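PDB 3DMH: probable ribosomal RNA small subunit methyltransferase from Thermus thermophilus, which transfers a methyl group from S-adenosylmethionine to the N2 atom of a specific guanosine in 16S ribosomal RNA. Local coordinates for residues 211-216 / 363-368. Residues are numbered along the deposited sequence; the frame is centred on the assembly and turned at random.
Sequences KVDPAS and AEYKVL. With GMP (guanosine), chain E; SAM (S-adenosylmethionine), chain D.
In the substrate pocket of this Rossmann-like methyltransferase domain, Y365 and A215 pack together beside the bound guanosine. The CB of A215 sits 3.6 Å from the centroid of the Y365 ring and 11° off its normal, a CH-pi contact over the middle of one face. Y365 reaches this place from the turn leading into strand 366-371: its CB points toward segment 211-216, and rotation of CG to the position anti to the carbonyl carbon (chi1 -50°) lays the ring face over A215 CB. P214, first residue of helix 214-227, extends the apolar contact obliquely, its CB 3.9 Å from Y365 CE2. The ring edge is turned to the nucleoside, whose O4' lies near the ring plane.

Polar contact between the segments passes through a water hydrogen-bonded to Y365 OH and to D213 OD1, 2.8 Å from each. D213 is the N-cap residue of helix 214-227, and its OD1 accepts the capping bond from A215 N at 2.8 Å, with the donor well above the carboxylate plane. D213 OD2 takes the guanine instead: GMP N2 donates to it over 2.9 Å with an N-H...O angle of 148°, and N305 ND2 bonds to the same oxygen. D213 thus caps the helix with one carboxylate oxygen and accepts from the exocyclic amine with the other, while A215 CB touches GMP N2 at 3.5 Å. S216, next along the helix, donates through OG to the S-adenosylmethionine carboxylate O at 2.6 Å, and N305 ND2 also bonds to S216 OG.

The helix start therefore addresses both ligands. Because the amine gripped by D213 is the nitrogen that receives the methyl group, this bond is consistent with D213 orienting that nitrogen toward the methyl donor.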
ATOM      1  N   LYS A 211       4.842  -0.448  16.442  1.00 20.98           N
ATOM      2  CA  LYS A 211       3.898  -0.176  17.540  1.00 22.34           C
ATOM      3  C   LYS A 211       2.477  -0.071  17.022  1.00 22.35           C
ATOM      4  O   LYS A 211       2.258   0.322  15.882  1.00 22.59           O
ATOM      5  CB  LYS A 211       4.245   1.108  18.298  1.00 22.77           C
ATOM      6  CG  LYS A 211       4.137   2.382  17.475  1.00 24.76           C
ATOM      7  CD  LYS A 211       4.848   3.530  18.198  1.00 28.43           C
ATOM      8  CE  LYS A 211       4.497   4.883  17.590  1.00 30.51           C
ATOM      9  NZ  LYS A 211       4.956   4.986  16.181  1.00 33.24           N
ATOM     10  N   VAL A 212       1.511  -0.402  17.877  1.00 22.85           N
ATOM     11  CA  VAL A 212       0.106  -0.285  17.512  1.00 22.61           C
ATOM     12  C   VAL A 212      -0.308   1.190  17.478  1.00 21.83           C
ATOM     13  O   VAL A 212      -0.065   1.939  18.441  1.00 22.12           O
ATOM     14  CB  VAL A 212      -0.785  -1.104  18.477  1.00 23.65           C
ATOM     15  CG1 VAL A 212      -2.246  -0.942  18.123  1.00 22.47           C
ATOM     16  CG2 VAL A 212      -0.415  -2.584  18.406  1.00 24.46           C
ATOM     17  N   ASP A 213      -0.900   1.607  16.349  1.00 21.51           N
ATOM     18  CA  ASP A 213      -1.462   2.954  16.219  1.00 20.92           C
ATOM     19  C   ASP A 213      -2.450   3.216  17.368  1.00 19.86           C
ATOM     20  O   ASP A 213      -3.389   2.448  17.564  1.00 19.57           O
ATOM     21  CB  ASP A 213      -2.169   3.083  14.851  1.00 21.55           C
ATOM     22  CG  ASP A 213      -2.762   4.479  14.594  1.00 23.03           C
ATOM     23  OD1 ASP A 213      -2.756   5.350  15.482  1.00 25.34           O
ATOM     24  OD2 ASP A 213      -3.250   4.698  13.463  1.00 24.14           O
ATOM     25  N   PRO A 214      -2.224   4.289  18.154  1.00 19.93           N
ATOM     26  CA  PRO A 214      -3.198   4.647  19.194  1.00 20.36           C
ATOM     27  C   PRO A 214      -4.638   4.765  18.655  1.00 20.29           C
ATOM     28  O   PRO A 214      -5.585   4.473  19.384  1.00 20.92           O
ATOM     29  CB  PRO A 214      -2.683   5.998  19.702  1.00 20.28           C
ATOM     30  CG  PRO A 214      -1.174   5.931  19.441  1.00 21.23           C
ATOM     31  CD  PRO A 214      -1.069   5.205  18.127  1.00 20.14           C
ATOM     32  N   ALA A 215      -4.806   5.156  17.389  1.00 19.98           N
ATOM     33  CA  ALA A 215      -6.143   5.254  16.806  1.00 19.26           C
ATOM     34  C   ALA A 215      -6.816   3.883  16.722  1.00 19.77           C
ATOM     35  O   ALA A 215      -8.026   3.749  16.969  1.00 19.99           O
ATOM     36  CB  ALA A 215      -6.083   5.906  15.415  1.00 19.10           C
ATOM     37  N   SER A 216      -6.032   2.875  16.339  1.00 19.56           N
ATOM     38  CA  SER A 216      -6.524   1.498  16.254  1.00 20.24           C
ATOM     39  C   SER A 216      -6.939   0.980  17.640  1.00 20.79           C
ATOM     40  O   SER A 216      -7.998   0.356  17.787  1.00 20.68           O
ATOM     41  CB  SER A 216      -5.451   0.599  15.638  1.00 19.67           C
ATOM     42  OG  SER A 216      -5.046   1.079  14.366  1.00 22.80           O
ATOM     43  N   ALA A 363     -10.991  12.491  21.118  1.00 24.65           N
ATOM     44  CA  ALA A 363      -9.871  13.100  21.819  1.00 25.06           C
ATOM     45  C   ALA A 363      -8.718  13.246  20.830  1.00 24.80           C
ATOM     46  O   ALA A 363      -8.782  14.099  19.950  1.00 24.82           O
ATOM     47  CB  ALA A 363      -9.475  12.279  23.049  1.00 25.24           C
ATOM     48  N   GLU A 364      -7.675  12.425  20.945  1.00 25.13           N
ATOM     49  CA  GLU A 364      -6.583  12.516  19.982  1.00 25.68           C
ATOM     50  C   GLU A 364      -7.100  12.087  18.613  1.00 23.91           C
ATOM     51  O   GLU A 364      -6.662  12.602  17.585  1.00 23.45           O
ATOM     52  CB  GLU A 364      -5.367  11.674  20.385  1.00 25.77           C
ATOM     53  CG  GLU A 364      -4.102  12.057  19.588  1.00 28.85           C
ATOM     54  CD  GLU A 364      -2.830  11.304  19.996  1.00 29.61           C
ATOM     55  OE1 GLU A 364      -2.909  10.130  20.444  1.00 34.72           O
ATOM     56  OE2 GLU A 364      -1.737  11.897  19.838  1.00 34.06           O
ATOM     57  N   TYR A 365      -8.039  11.143  18.630  1.00 23.31           N
ATOM     58  CA  TYR A 365      -8.743  10.695  17.429  1.00 22.24           C
ATOM     59  C   TYR A 365     -10.233  10.633  17.712  1.00 21.56           C
ATOM     60  O   TYR A 365     -10.669  10.717  18.870  1.00 20.35           O
ATOM     61  CB  TYR A 365      -8.262   9.307  16.983  1.00 22.94           C
ATOM     62  CG  TYR A 365      -6.769   9.227  16.887  1.00 24.22           C
ATOM     63  CD1 TYR A 365      -6.108   9.547  15.698  1.00 25.17           C
ATOM     64  CD2 TYR A 365      -6.011   8.868  17.997  1.00 25.52           C
ATOM     65  CE1 TYR A 365      -4.717   9.506  15.634  1.00 26.78           C
ATOM     66  CE2 TYR A 365      -4.641   8.816  17.937  1.00 26.26           C
ATOM     67  CZ  TYR A 365      -4.001   9.137  16.764  1.00 25.16           C
ATOM     68  OH  TYR A 365      -2.636   9.062  16.731  1.00 26.75           O
ATOM     69  N   LYS A 366     -11.019  10.520  16.653  1.00 20.86           N
ATOM     70  CA  LYS A 366     -12.444  10.262  16.808  1.00 20.99           C
ATOM     71  C   LYS A 366     -12.846   8.906  16.251  1.00 20.59           C
ATOM     72  O   LYS A 366     -12.338   8.469  15.215  1.00 19.66           O
ATOM     73  CB  LYS A 366     -13.305  11.391  16.217  1.00 21.91           C
ATOM     74  CG  LYS A 366     -13.267  11.531  14.732  1.00 22.40           C
ATOM     75  CD  LYS A 366     -14.121  12.698  14.300  1.00 21.98           C
ATOM     76  CE  LYS A 366     -13.940  12.953  12.814  1.00 22.01           C
ATOM     77  NZ  LYS A 366     -14.355  14.339  12.455  1.00 20.12           N
ATOM     78  N   VAL A 367     -13.737   8.247  16.983  1.00 19.40           N
ATOM     79  CA  VAL A 367     -14.334   7.001  16.536  1.00 20.39           C
ATOM     80  C   VAL A 367     -15.787   7.282  16.203  1.00 19.98           C
ATOM     81  O   VAL A 367     -16.585   7.696  17.067  1.00 20.05           O
ATOM     82  CB  VAL A 367     -14.223   5.878  17.590  1.00 20.15           C
ATOM     83  CG1 VAL A 367     -14.848   4.593  17.062  1.00 21.06           C
ATOM     84  CG2 VAL A 367     -12.759   5.647  17.982  1.00 21.08           C
ATOM     85  N   LEU A 368     -16.113   7.084  14.930  1.00 19.80           N
ATOM     86  CA  LEU A 368     -17.481   7.217  14.461  1.00 19.99           C
ATOM     87  C   LEU A 368     -18.111   5.843  14.296  1.00 20.96           C
ATOM     88  O   LEU A 368     -17.413   4.849  14.050  1.00 20.54           O
ATOM     89  CB  LEU A 368     -17.530   8.001  13.147  1.00 20.43           C
ATOM     90  CG  LEU A 368     -16.955   9.426  13.201  1.00 20.59           C
ATOM     91  CD1 LEU A 368     -17.028  10.080  11.833  1.00 21.76           C
ATOM     92  CD2 LEU A 368     -17.646  10.298  14.239  1.00 22.13           C
TER
HETATM   93  C4' GMP E 385      -0.625  11.512  15.082  1.00 35.04           C
HETATM   94  O4' GMP E 385      -1.796  11.028  14.412  1.00 34.35           O
HETATM   95  C3' GMP E 385       0.471  11.581  14.031  1.00 35.10           C
HETATM   96  O3' GMP E 385       1.252  10.385  14.145  1.00 37.19           O
HETATM   97  C2' GMP E 385      -0.285  11.572  12.714  1.00 33.44           C
HETATM   98  O2' GMP E 385       0.488  10.981  11.669  1.00 35.73           O
HETATM   99  C1' GMP E 385      -1.494  10.716  13.049  1.00 30.01           C
HETATM  100  N9  GMP E 385      -2.715  10.986  12.259  1.00 28.75           N
HETATM  101  C8  GMP E 385      -3.126  12.148  11.725  1.00 27.39           C
HETATM  102  N7  GMP E 385      -4.317  12.004  11.087  1.00 28.28           N
HETATM  103  C5  GMP E 385      -4.699  10.715  11.233  1.00 27.09           C
HETATM  104  C6  GMP E 385      -5.847   9.871  10.811  1.00 27.64           C
HETATM  105  O6  GMP E 385      -6.792  10.353  10.152  1.00 26.21           O
HETATM  106  N1  GMP E 385      -5.831   8.573  11.165  1.00 26.73           N
HETATM  107  C2  GMP E 385      -4.823   8.015  11.882  1.00 27.53           C
HETATM  108  N2  GMP E 385      -4.848   6.701  12.214  1.00 26.43           N
HETATM  109  N3  GMP E 385      -3.742   8.729  12.301  1.00 26.36           N
HETATM  110  C4  GMP E 385      -3.639  10.051  12.011  1.00 27.70           C
HETATM  111  N   SAM D 384      -5.805  -1.485   9.992  1.00 16.82           N
HETATM  112  CA  SAM D 384      -4.339  -1.221  10.200  1.00 17.87           C
HETATM  113  C   SAM D 384      -4.141  -0.604  11.568  1.00 18.59           C
HETATM  114  O   SAM D 384      -5.165  -0.208  12.141  1.00 19.76           O
HETATM  115  OXT SAM D 384      -2.994  -0.488  12.032  1.00 19.44           O
HETATM  116  CB  SAM D 384      -3.791  -0.256   9.146  1.00 17.79           C
HETATM  117  CG  SAM D 384      -4.454   1.122   9.096  1.00 17.65           C
HETATM  118  SD  SAM D 384      -3.632   2.213   7.890  1.00 19.20           S
HETATM  119  CE  SAM D 384      -4.110   3.855   8.500  1.00 19.57           C
HETATM  120  C5' SAM D 384      -4.639   2.121   6.381  1.00 17.16           C
HETATM  121  C4' SAM D 384      -4.383   0.849   5.590  1.00 15.33           C
HETATM  122  O4' SAM D 384      -5.160   0.988   4.403  1.00 13.93           O
HETATM  123  C3' SAM D 384      -2.922   0.624   5.176  1.00 14.02           C
HETATM  124  O3' SAM D 384      -2.446  -0.649   5.594  1.00 13.83           O
HETATM  125  C2' SAM D 384      -2.962   0.773   3.652  1.00 13.48           C
HETATM  126  O2' SAM D 384      -1.991   0.028   2.944  1.00 14.54           O
HETATM  127  C1' SAM D 384      -4.405   0.341   3.398  1.00 13.93           C
HETATM  128  N9  SAM D 384      -4.863   0.743   2.082  1.00 11.94           N
HETATM  129  C8  SAM D 384      -4.507   1.862   1.333  1.00 13.52           C
HETATM  130  N7  SAM D 384      -5.202   1.856   0.170  1.00 12.59           N
HETATM  131  C5  SAM D 384      -5.989   0.723   0.165  1.00 11.05           C
HETATM  132  C6  SAM D 384      -6.872   0.166  -0.767  1.00 11.86           C
HETATM  133  N6  SAM D 384      -7.082   0.743  -1.958  1.00 12.42           N
HETATM  134  N1  SAM D 384      -7.508  -1.006  -0.430  1.00 12.34           N
HETATM  135  C2  SAM D 384      -7.282  -1.634   0.774  1.00 12.71           C
HETATM  136  N3  SAM D 384      -6.367  -1.134   1.695  1.00 12.22           N
HETATM  137  C4  SAM D 384      -5.762   0.030   1.373  1.00 11.34           C
HETATM  138  O   HOH W   1      -2.003   7.752  14.360  1.00 28.08           O